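PDB 2PH5: homospermidine synthase from Legionella pneumophila subsp. pneumophila str. Philadelphia 1, which probably catalyses the NAD-dependent formation of homospermidine, and holds NAD in a Rossmann-type nucleotide-binding fold. Local coordinates for residues G157-L162 against I291-T296; I297-F302 against E417-D422; T442-L447 against D462-F467. All coordinates share one frame; numbering follows the deposited sequence.

Interaction 1 (G157-L162 against I291-T296); sequences GANPGL and ITHAET. With NAD (nicotinamide-adenine-dinucleotide), chain C.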
loop_
_atom_site.group_PDB
_atom_site.type_symbol
_atom_site.label_atom_id
_atom_site.label_comp_id
_atom_site.label_asym_id
_atom_site.label_seq_id
_atom_site.Cartn_x
_atom_site.Cartn_y
_atom_site.Cartn_z
ATOM N N GLY A 157 -7.323 -25.944 8.016
ATOM C CA GLY A 157 -8.022 -24.685 8.225
ATOM C C GLY A 157 -8.561 -24.281 6.869
ATOM O O GLY A 157 -8.817 -25.149 6.042
ATOM N N ALA A 158 -8.737 -22.986 6.627
ATOM C CA ALA A 158 -9.230 -22.537 5.333
ATOM C C ALA A 158 -8.085 -22.808 4.349
ATOM O O ALA A 158 -8.274 -23.435 3.309
ATOM C CB ALA A 158 -9.582 -21.054 5.378
ATOM N N ASN A 159 -6.895 -22.319 4.665
ATOM C CA ASN A 159 -5.741 -22.599 3.826
ATOM C C ASN A 159 -4.483 -22.454 4.655
ATOM O O ASN A 159 -4.167 -21.375 5.154
ATOM C CB ASN A 159 -5.669 -21.708 2.569
ATOM C CG ASN A 159 -5.458 -20.259 2.883
ATOM O OD1 ASN A 159 -4.975 -19.501 2.042
ATOM N ND2 ASN A 159 -5.837 -19.849 4.092
ATOM N N PRO A 160 -3.748 -23.556 4.820
ATOM C CA PRO A 160 -4.029 -24.890 4.278
ATOM C C PRO A 160 -5.330 -25.501 4.786
ATOM O O PRO A 160 -5.803 -25.158 5.872
ATOM C CB PRO A 160 -2.829 -25.694 4.739
ATOM C CG PRO A 160 -2.597 -25.119 6.102
ATOM C CD PRO A 160 -2.685 -23.623 5.835
ATOM N N GLY A 161 -5.897 -26.419 4.001
ATOM C CA GLY A 161 -7.119 -27.083 4.412
ATOM C C GLY A 161 -8.206 -27.089 3.362
ATOM O O GLY A 161 -8.171 -27.864 2.409
ATOM N N LEU A 162 -9.184 -26.218 3.559
ATOM C CA LEU A 162 -10.302 -26.084 2.653
ATOM C C LEU A 162 -9.822 -25.959 1.213
ATOM O O LEU A 162 -10.454 -26.476 0.290
ATOM C CB LEU A 162 -11.100 -24.845 3.038
ATOM C CG LEU A 162 -12.373 -24.545 2.264
ATOM C CD1 LEU A 162 -13.355 -25.707 2.386
ATOM C CD2 LEU A 162 -12.977 -23.271 2.824
ATOM N N ILE A 291 2.831 -14.497 -0.701
ATOM C CA ILE A 291 3.018 -14.941 0.673
ATOM C C ILE A 291 3.206 -16.446 0.704
ATOM O O ILE A 291 2.449 -17.188 0.094
ATOM C CB ILE A 291 1.789 -14.579 1.557
ATOM C CG1 ILE A 291 2.079 -13.330 2.386
ATOM C CG2 ILE A 291 1.472 -15.703 2.524
ATOM C CD1 ILE A 291 2.373 -12.123 1.584
ATOM N N THR A 292 4.210 -16.897 1.437
ATOM C CA THR A 292 4.513 -18.317 1.541
ATOM C C THR A 292 3.484 -19.096 2.375
ATOM O O THR A 292 2.717 -18.505 3.138
ATOM C CB THR A 292 5.884 -18.486 2.197
ATOM O OG1 THR A 292 5.802 -18.075 3.567
ATOM C CG2 THR A 292 6.917 -17.617 1.494
ATOM N N HIS A 293 3.459 -20.420 2.218
ATOM C CA HIS A 293 2.563 -21.271 3.016
ATOM C C HIS A 293 3.025 -22.722 3.133
ATOM O O HIS A 293 3.995 -23.140 2.493
ATOM C CB HIS A 293 1.125 -21.222 2.491
ATOM C CG HIS A 293 0.173 -20.502 3.403
ATOM N ND1 HIS A 293 -0.193 -20.991 4.640
ATOM C CD2 HIS A 293 -0.487 -19.330 3.254
ATOM C CE1 HIS A 293 -1.039 -20.153 5.210
ATOM N NE2 HIS A 293 -1.234 -19.135 4.391
ATOM N N ALA A 294 2.323 -23.491 3.958
ATOM C CA ALA A 294 2.684 -24.888 4.183
ATOM C C ALA A 294 2.196 -25.819 3.085
ATOM O O ALA A 294 2.979 -26.576 2.509
ATOM C CB ALA A 294 2.140 -25.351 5.535
ATOM N N GLU A 295 0.899 -25.750 2.804
ATOM C CA GLU A 295 0.271 -26.599 1.799
ATOM C C GLU A 295 0.749 -26.379 0.361
ATOM O O GLU A 295 0.071 -26.780 -0.588
ATOM C CB GLU A 295 -1.256 -26.439 1.862
ATOM C CG GLU A 295 -2.013 -27.741 2.144
ATOM C CD GLU A 295 -3.527 -27.569 2.154
ATOM O OE1 GLU A 295 -4.237 -28.585 2.304
ATOM O OE2 GLU A 295 -4.008 -26.428 2.013
ATOM N N THR A 296 1.902 -25.740 0.193
ATOM C CA THR A 296 2.427 -25.515 -1.149
ATOM C C THR A 296 3.165 -26.772 -1.600
ATOM O O THR A 296 2.928 -27.284 -2.691
ATOM C CB THR A 296 3.407 -24.321 -1.200
ATOM O OG1 THR A 296 2.734 -23.133 -0.773
ATOM C CG2 THR A 296 3.928 -24.119 -2.612
HETATM P PA NAD C . -3.490 -16.269 18.220
HETATM O O1A NAD C . -2.075 -15.811 18.443
HETATM O O2A NAD C . -4.548 -15.231 18.073
HETATM O O5B NAD C . -3.955 -17.282 19.397
HETATM C C5B NAD C . -3.108 -18.353 19.805
HETATM C C4B NAD C . -3.461 -18.720 21.259
HETATM O O4B NAD C . -2.569 -19.749 21.627
HETATM C C3B NAD C . -3.279 -17.580 22.267
HETATM O O3B NAD C . -4.487 -17.373 23.004
HETATM C C2B NAD C . -2.151 -18.040 23.148
HETATM O O2B NAD C . -2.216 -17.604 24.487
HETATM C C1B NAD C . -2.163 -19.559 22.967
HETATM N N9A NAD C . -0.866 -20.229 23.124
HETATM C C8A NAD C . 0.372 -19.644 22.808
HETATM N N7A NAD C . 1.334 -20.020 23.674
HETATM C C5A NAD C . 0.737 -20.839 24.571
HETATM C C6A NAD C . 1.242 -21.523 25.676
HETATM N N6A NAD C . 2.521 -21.485 26.052
HETATM N N1A NAD C . 0.344 -22.289 26.406
HETATM C C2A NAD C . -0.992 -22.383 26.073
HETATM N N3A NAD C . -1.511 -21.724 24.983
HETATM C C4A NAD C . -0.627 -20.972 24.264
HETATM O O3 NAD C . -3.439 -17.111 16.881
HETATM P PN NAD C . -4.534 -17.967 16.080
HETATM O O1N NAD C . -4.451 -17.555 14.658
HETATM O O2N NAD C . -5.848 -17.837 16.804
HETATM O O5D NAD C . -3.799 -19.345 16.348
HETATM C C5D NAD C . -4.207 -20.606 15.881
HETATM C C4D NAD C . -3.352 -20.867 14.658
HETATM O O4D NAD C . -4.188 -21.178 13.576
HETATM C C3D NAD C . -1.926 -20.844 14.149
HETATM O O3D NAD C . -1.246 -22.055 14.441
HETATM C C2D NAD C . -2.132 -20.618 12.662
HETATM O O2D NAD C . -1.053 -21.036 11.875
HETATM C C1D NAD C . -3.442 -21.344 12.384
HETATM N N1N NAD C . -4.312 -20.772 11.329
HETATM C C2N NAD C . -4.660 -21.529 10.233
HETATM C C3N NAD C . -5.510 -20.944 9.270
HETATM C C7N NAD C . -5.952 -21.691 8.059
HETATM O O7N NAD C . -6.792 -21.042 7.191
HETATM N N7N NAD C . -5.593 -22.934 7.815
HETATM C C4N NAD C . -5.996 -19.606 9.424
HETATM C C5N NAD C . -5.609 -18.866 10.561
HETATM C C6N NAD C . -4.780 -19.430 11.511
#

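Interaction 2 (I297-F302 against E417-D422); sequences ISLTNF and EPEEVD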
loop_
_atom_site.group_PDB
_atom_site.type_symbol
_atom_site.label_atom_id
_atom_site.label_comp_id
_atom_site.label_asym_id
_atom_site.label_seq_id
_atom_site.Cartn_x
_atom_site.Cartn_y
_atom_site.Cartn_z
ATOM N N ILE A 297 4.050 -27.272 -0.746
ATOM C CA ILE A 297 4.816 -28.462 -1.070
ATOM C C ILE A 297 3.951 -29.719 -1.075
ATOM O O ILE A 297 4.093 -30.585 -1.941
ATOM C CB ILE A 297 5.965 -28.656 -0.076
ATOM C CG1 ILE A 297 6.769 -27.359 0.032
ATOM C CG2 ILE A 297 6.840 -29.827 -0.511
ATOM C CD1 ILE A 297 7.139 -26.736 -1.301
ATOM N N SER A 298 3.050 -29.809 -0.103
ATOM C CA SER A 298 2.161 -30.955 0.005
ATOM C C SER A 298 1.230 -31.055 -1.205
ATOM O O SER A 298 1.003 -32.145 -1.726
ATOM C CB SER A 298 1.346 -30.868 1.296
ATOM O OG SER A 298 0.588 -29.670 1.339
ATOM N N LEU A 299 0.694 -29.928 -1.659
ATOM C CA LEU A 299 -0.199 -29.946 -2.813
ATOM C C LEU A 299 0.559 -30.269 -4.089
ATOM O O LEU A 299 0.103 -31.070 -4.901
ATOM C CB LEU A 299 -0.910 -28.598 -2.980
ATOM C CG LEU A 299 -1.997 -28.296 -1.953
ATOM C CD1 LEU A 299 -2.571 -26.906 -2.182
ATOM C CD2 LEU A 299 -3.081 -29.356 -2.051
ATOM N N THR A 300 1.715 -29.640 -4.265
ATOM C CA THR A 300 2.523 -29.867 -5.457
ATOM C C THR A 300 2.837 -31.355 -5.641
ATOM O O THR A 300 2.591 -31.914 -6.713
ATOM C CB THR A 300 3.836 -29.064 -5.398
ATOM O OG1 THR A 300 3.535 -27.666 -5.334
ATOM C CG2 THR A 300 4.677 -29.332 -6.629
ATOM N N ASN A 301 3.367 -31.987 -4.596
ATOM C CA ASN A 301 3.696 -33.402 -4.641
ATOM C C ASN A 301 2.426 -34.219 -4.873
ATOM O O ASN A 301 2.432 -35.200 -5.611
ATOM C CB ASN A 301 4.366 -33.847 -3.334
ATOM C CG ASN A 301 5.770 -33.277 -3.166
ATOM O OD1 ASN A 301 6.320 -32.674 -4.089
ATOM N ND2 ASN A 301 6.359 -33.482 -1.993
ATOM N N PHE A 302 1.333 -33.802 -4.243
ATOM C CA PHE A 302 0.056 -34.492 -4.386
ATOM C C PHE A 302 -0.397 -34.505 -5.845
ATOM O O PHE A 302 -1.135 -35.391 -6.258
ATOM C CB PHE A 302 -1.008 -33.804 -3.527
ATOM C CG PHE A 302 -2.333 -34.513 -3.514
ATOM C CD1 PHE A 302 -2.476 -35.736 -2.856
ATOM C CD2 PHE A 302 -3.442 -33.956 -4.145
ATOM C CE1 PHE A 302 -3.709 -36.397 -2.823
ATOM C CE2 PHE A 302 -4.676 -34.606 -4.119
ATOM C CZ PHE A 302 -4.808 -35.831 -3.454
ATOM N N GLU A 417 -3.559 -35.796 6.374
ATOM C CA GLU A 417 -3.543 -34.435 5.838
ATOM C C GLU A 417 -4.818 -34.205 5.046
ATOM O O GLU A 417 -5.419 -35.149 4.543
ATOM C CB GLU A 417 -2.327 -34.226 4.948
ATOM C CG GLU A 417 -1.036 -34.248 5.726
ATOM C CD GLU A 417 0.169 -33.928 4.878
ATOM O OE1 GLU A 417 0.429 -34.673 3.905
ATOM O OE2 GLU A 417 0.856 -32.929 5.185
ATOM N N PRO A 418 -5.246 -32.941 4.919
ATOM C CA PRO A 418 -6.475 -32.663 4.175
ATOM C C PRO A 418 -6.568 -33.309 2.791
ATOM O O PRO A 418 -7.666 -33.620 2.334
ATOM C CB PRO A 418 -6.524 -31.133 4.145
ATOM C CG PRO A 418 -5.089 -30.726 4.294
ATOM C CD PRO A 418 -4.573 -31.691 5.314
ATOM N N GLU A 419 -5.429 -33.536 2.135
ATOM C CA GLU A 419 -5.433 -34.167 0.813
ATOM C C GLU A 419 -5.973 -35.595 0.846
ATOM O O GLU A 419 -6.485 -36.097 -0.158
ATOM C CB GLU A 419 -4.028 -34.184 0.202
ATOM C CG GLU A 419 -3.543 -32.825 -0.277
ATOM C CD GLU A 419 -2.889 -32.017 0.825
ATOM O OE1 GLU A 419 -3.323 -32.133 1.991
ATOM O OE2 GLU A 419 -1.945 -31.262 0.515
ATOM N N GLU A 420 -5.853 -36.241 1.999
ATOM C CA GLU A 420 -6.327 -37.604 2.172
ATOM C C GLU A 420 -7.795 -37.678 2.603
ATOM O O GLU A 420 -8.311 -38.766 2.882
ATOM C CB GLU A 420 -5.467 -38.319 3.207
ATOM C CG GLU A 420 -4.020 -38.494 2.805
ATOM C CD GLU A 420 -3.136 -38.806 3.998
ATOM O OE1 GLU A 420 -2.797 -37.861 4.744
ATOM O OE2 GLU A 420 -2.795 -39.993 4.201
ATOM N N VAL A 421 -8.468 -36.533 2.659
ATOM C CA VAL A 421 -9.872 -36.491 3.063
ATOM C C VAL A 421 -10.790 -36.227 1.871
ATOM O O VAL A 421 -10.450 -35.450 0.970
ATOM C CB VAL A 421 -10.092 -35.391 4.135
ATOM C CG1 VAL A 421 -11.520 -35.430 4.665
ATOM C CG2 VAL A 421 -9.090 -35.573 5.259
ATOM N N ASP A 422 -11.952 -36.876 1.873
ATOM C CA ASP A 422 -12.938 -36.734 0.797
ATOM C C ASP A 422 -13.466 -35.300 0.747
ATOM O O ASP A 422 -14.164 -34.848 1.657
ATOM C CB ASP A 422 -14.089 -37.725 1.028
ATOM C CG ASP A 422 -15.162 -37.630 -0.030
ATOM O OD1 ASP A 422 -14.813 -37.545 -1.231
ATOM O OD2 ASP A 422 -16.351 -37.654 0.335
#

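Interaction 3 (T442-L447 against D462-F467); sequences TDWTPL and DPWQFF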
loop_
_atom_site.group_PDB
_atom_site.type_symbol
_atom_site.label_atom_id
_atom_site.label_comp_id
_atom_site.label_asym_id
_atom_site.label_seq_id
_atom_site.Cartn_x
_atom_site.Cartn_y
_atom_site.Cartn_z
ATOM N N THR A 442 -12.966 -17.722 -16.941
ATOM C CA THR A 442 -12.589 -16.396 -17.406
ATOM C C THR A 442 -11.559 -16.476 -18.511
ATOM O O THR A 442 -10.730 -17.381 -18.533
ATOM C CB THR A 442 -12.000 -15.521 -16.288
ATOM O OG1 THR A 442 -11.513 -14.304 -16.864
ATOM C CG2 THR A 442 -10.848 -16.230 -15.593
ATOM N N ASP A 443 -11.621 -15.510 -19.422
ATOM C CA ASP A 443 -10.702 -15.426 -20.549
ATOM C C ASP A 443 -9.470 -14.620 -20.170
ATOM O O ASP A 443 -8.649 -14.276 -21.019
ATOM C CB ASP A 443 -11.391 -14.767 -21.757
ATOM C CG ASP A 443 -11.910 -13.365 -21.451
ATOM O OD1 ASP A 443 -12.461 -12.723 -22.368
ATOM O OD2 ASP A 443 -11.776 -12.900 -20.298
ATOM N N TRP A 444 -9.347 -14.312 -18.887
ATOM C CA TRP A 444 -8.211 -13.543 -18.396
ATOM C C TRP A 444 -6.905 -14.337 -18.422
ATOM O O TRP A 444 -6.903 -15.553 -18.225
ATOM C CB TRP A 444 -8.460 -13.113 -16.950
ATOM C CG TRP A 444 -7.203 -12.672 -16.253
ATOM C CD1 TRP A 444 -6.692 -11.409 -16.216
ATOM C CD2 TRP A 444 -6.261 -13.506 -15.552
ATOM N NE1 TRP A 444 -5.493 -11.401 -15.540
ATOM C CE2 TRP A 444 -5.206 -12.674 -15.124
ATOM C CE3 TRP A 444 -6.207 -14.876 -15.251
ATOM C CZ2 TRP A 444 -4.105 -13.163 -14.405
ATOM C CZ3 TRP A 444 -5.106 -15.364 -14.536
ATOM C CH2 TRP A 444 -4.073 -14.505 -14.123
ATOM N N THR A 445 -5.799 -13.639 -18.660
ATOM C CA THR A 445 -4.472 -14.243 -18.616
ATOM C C THR A 445 -3.554 -13.108 -18.196
ATOM O O THR A 445 -3.895 -11.944 -18.365
ATOM C CB THR A 445 -3.971 -14.774 -19.982
ATOM O OG1 THR A 445 -3.222 -13.747 -20.642
ATOM C CG2 THR A 445 -5.132 -15.200 -20.859
ATOM N N PRO A 446 -2.380 -13.427 -17.633
ATOM C CA PRO A 446 -1.461 -12.361 -17.213
ATOM C C PRO A 446 -0.851 -11.622 -18.395
ATOM O O PRO A 446 -0.009 -10.745 -18.222
ATOM C CB PRO A 446 -0.412 -13.108 -16.393
ATOM C CG PRO A 446 -0.385 -14.453 -17.025
ATOM C CD PRO A 446 -1.857 -14.754 -17.257
ATOM N N LEU A 447 -1.298 -11.980 -19.592
ATOM C CA LEU A 447 -0.780 -11.371 -20.812
ATOM C C LEU A 447 -1.651 -10.248 -21.375
ATOM O O LEU A 447 -1.171 -9.420 -22.148
ATOM C CB LEU A 447 -0.570 -12.450 -21.873
ATOM C CG LEU A 447 0.860 -12.687 -22.354
ATOM C CD1 LEU A 447 1.826 -12.720 -21.191
ATOM C CD2 LEU A 447 0.908 -14.003 -23.129
ATOM N N ASP A 462 3.524 -18.683 -24.021
ATOM C CA ASP A 462 2.732 -19.348 -23.005
ATOM C C ASP A 462 2.474 -18.378 -21.864
ATOM O O ASP A 462 3.350 -18.125 -21.031
ATOM C CB ASP A 462 3.481 -20.575 -22.498
ATOM C CG ASP A 462 2.748 -21.277 -21.392
ATOM O OD1 ASP A 462 3.345 -22.181 -20.769
ATOM O OD2 ASP A 462 1.574 -20.925 -21.145
ATOM N N PRO A 463 1.252 -17.837 -21.806
ATOM C CA PRO A 463 0.847 -16.880 -20.777
ATOM C C PRO A 463 0.950 -17.434 -19.370
ATOM O O PRO A 463 1.137 -16.694 -18.407
ATOM C CB PRO A 463 -0.586 -16.541 -21.175
ATOM C CG PRO A 463 -1.076 -17.820 -21.763
ATOM C CD PRO A 463 0.090 -18.285 -22.595
ATOM N N TRP A 464 0.854 -18.747 -19.251
ATOM C CA TRP A 464 0.922 -19.352 -17.934
ATOM C C TRP A 464 2.332 -19.552 -17.402
ATOM O O TRP A 464 2.534 -20.320 -16.470
ATOM C CB TRP A 464 0.167 -20.662 -17.960
ATOM C CG TRP A 464 -1.204 -20.469 -18.467
ATOM C CD1 TRP A 464 -1.809 -21.168 -19.464
ATOM C CD2 TRP A 464 -2.172 -19.530 -17.982
ATOM N NE1 TRP A 464 -3.101 -20.731 -19.632
ATOM C CE2 TRP A 464 -3.352 -19.726 -18.734
ATOM C CE3 TRP A 464 -2.159 -18.544 -16.984
ATOM C CZ2 TRP A 464 -4.518 -18.973 -18.520
ATOM C CZ3 TRP A 464 -3.316 -17.794 -16.771
ATOM C CH2 TRP A 464 -4.482 -18.017 -17.539
ATOM N N GLN A 465 3.305 -18.860 -17.985
ATOM C CA GLN A 465 4.689 -18.965 -17.528
ATOM C C GLN A 465 4.915 -18.028 -16.351
ATOM O O GLN A 465 4.502 -16.866 -16.392
ATOM C CB GLN A 465 5.660 -18.582 -18.650
ATOM C CG GLN A 465 5.790 -19.625 -19.738
ATOM C CD GLN A 465 6.671 -20.782 -19.331
ATOM O OE1 GLN A 465 6.363 -21.936 -19.612
ATOM N NE2 GLN A 465 7.781 -20.479 -18.686
ATOM N N PHE A 466 5.588 -18.515 -15.314
ATOM C CA PHE A 466 5.856 -17.687 -14.143
ATOM C C PHE A 466 6.523 -16.373 -14.569
ATOM O O PHE A 466 6.340 -15.328 -13.941
ATOM C CB PHE A 466 6.739 -18.441 -13.144
ATOM C CG PHE A 466 6.885 -17.743 -11.819
ATOM C CD1 PHE A 466 8.131 -17.289 -11.393
ATOM C CD2 PHE A 466 5.770 -17.521 -11.002
ATOM C CE1 PHE A 466 8.265 -16.624 -10.180
ATOM C CE2 PHE A 466 5.897 -16.856 -9.786
ATOM C CZ PHE A 466 7.147 -16.406 -9.372
ATOM N N PHE A 467 7.275 -16.434 -15.660
ATOM C CA PHE A 467 7.957 -15.266 -16.205
ATOM C C PHE A 467 6.951 -14.126 -16.468
ATOM O O PHE A 467 7.295 -12.950 -16.335
ATOM C CB PHE A 467 8.665 -15.673 -17.505
ATOM C CG PHE A 467 9.621 -14.648 -18.039
ATOM C CD1 PHE A 467 10.828 -14.396 -17.402
ATOM C CD2 PHE A 467 9.327 -13.962 -19.208
ATOM C CE1 PHE A 467 11.733 -13.475 -17.927
ATOM C CE2 PHE A 467 10.222 -13.040 -19.744
ATOM C CZ PHE A 467 11.429 -12.794 -19.103
#

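Interaction 1 (G157-L162 against I291-T296)
P160 and E295 bring their CA atoms to 5.2 Å where the turn 157-162 at the head of helix 158-176 meets the segment 291-296 leading into helix 295-302. The bond before P160 is a cis peptide, and G161 follows with a positive phi of 130°. This sharp turn points the backbone N of G161 toward the carboxylate of E295, whose chain runs straight out beyond CG (chi2 -178°) and carries its methylenes past the proline ring, CG of E295 lying 3.4 Å from CB of P160. The amide of G161 donates to OE2 of E295, but OE2 is modelled too near CA of P160 for the exact length of that bond to be trusted. On another part of the proline, H293 crosses at about a right angle, with ND1 of H293 3.8 Å from CD of P160. CE1 of H293 also lies 3.4 Å from the carbonyl O of N159, obliquely to the ring.

The same turn grips the nicotinamide carboxamide of NAD. N159 N gives a nearly straight bond to O7N of NAD (2.8 Å, 167°), with weak bonds added by the backbone N of A158 and by ND2 of N159. In return N7N of NAD donates to O of P160 at 3.0 Å, an acceptor steadied by a second bond from the backbone N of G157, 2.7 Å away. The bonds to O7N and from N7N grip both ends of the carboxamide and so fix its rotation. The contact thus lines the nicotinamide end of the NAD pocket. Around it, A158 rests on V396 of helix 391-408, the H293 ring meets Y319 of strand 311-322, and H293 also touches E234 of helix 228-236.

Interaction 2 (I297-F302 against E417-D422)
The aliphatic part of E419 lies over one face of the F302 ring, the two side chains sliding past each other in opposite directions. CB of E419 is 3.8 Å from the ring centroid and only 16° off the ring normal, a CH-pi contact displaced toward the rim of the phenyl group. F302 reaches out to this place because its CG stands anti to the backbone N (chi1 -175°), and its far end, CZ, comes 3.7 Å from the backbone O of E419.

Beyond CG the glutamate bends at chi2 (86°), which swings the carboxylate away from the phenyl group and toward S298, a turn earlier on the same helix. There OG of S298 donates to OE2 of E419 at 3.1 Å, on the syn side of the carboxylate. The CD2 methyl of L299 presses on the same oxygen, 3.4 Å from OE2 of E419, the leucine crossing the glutamate at about a right angle. The neighbouring acid, E417, makes its salt bridge to R138 and only brushes S298. The backbone N of E417 is taken by OE1 of E420 (2.7 Å), a bond that ties together the short 3-10 turn bearing E419. K168 of helix 158-176 binds the carbonyl O of E419.

One glutamate therefore joins the loop before helix 423-430 to helix 295-302 in two ways, its methylenes on an aromatic face and its buried carboxylate on a serine hydroxyl. With leucine carbon on one oxygen and the acid E295 close by, a charge on E419 would probably be costly; the S298 bond may offset part of that.

Interaction 3 (T442-L447 against D462-F467)
The backbone N of W464 donates to OD2 of D462 (3.0 Å, 143°), meeting the carboxylate from above its plane, and this bond steadies the turn that presses P463 and W464 against T445, P446 and L447. A second bond, from the backbone N of Q465 to O of D462, closes the type I turn from D462 to Q465, with P463 and W464 at its corner.

W464 turns back over its own proline. Its CG stands anti to the carbonyl carbon (chi1 -54°), CG of P463 sits over one face of the indole, and the six-membered ring extends toward the other segment. P446 meets that ring obliquely, its CD 3.4 Å from CZ3 of W464. The carbonyl O of W444 lies at the indole edge, near the ring plane, 3.5 Å from CH2 of W464. The W444 indole comes in too, with CZ3 of W444 3.8 Å from CZ3 of W464; the two ring planes are inclined at 52°, an oblique aromatic pair.

P463 takes the remaining side chains. CD2 of L447 packs on CB of P463 at 3.5 Å, crossing the proline ring at about a right angle, while OG1 of T445 stands 3.9 Å from that same CB. CG of P446 also comes close to the carbonyl O of P463. The W444 ring also meets that of W279, and W464 additionally rests on A370 and M364 of strands 370-378 and 352-364.

The chain after edge strand 436-442 is thus pinned to the tail leading into helix 466-469 by two tryptophans and two prolines, with T445 and L447 filling in on P463, and the motifs are small ones: an ST turn at T442, where OG1 accepts from the N of W444, and an Asx turn at D462 inside a type I turn.

Interactions 1 and 2 are neighbours, their centres about 11 Å apart, and both use helix 295-302: its start faces the NAD-binding turn at 157-162, and its later residues face the loop 417-422. They touch directly, with OE1 of E295 3.7 Å from OE1 of E419, so two acidic side chains come close together, the E419 side chain about 11 Å from NAD. Interaction 3 lies apart, its centre about 23 and 25 Å from those of interactions 1 and 2, beside the edge of the mixed sheet where strand 436-442 ends. Along the chain the three follow in series. Interaction 1 sets the NAD-binding turn against helix 295-302; interaction 3 packs the segment near the C-terminus on the loop following the sheet's outermost strand.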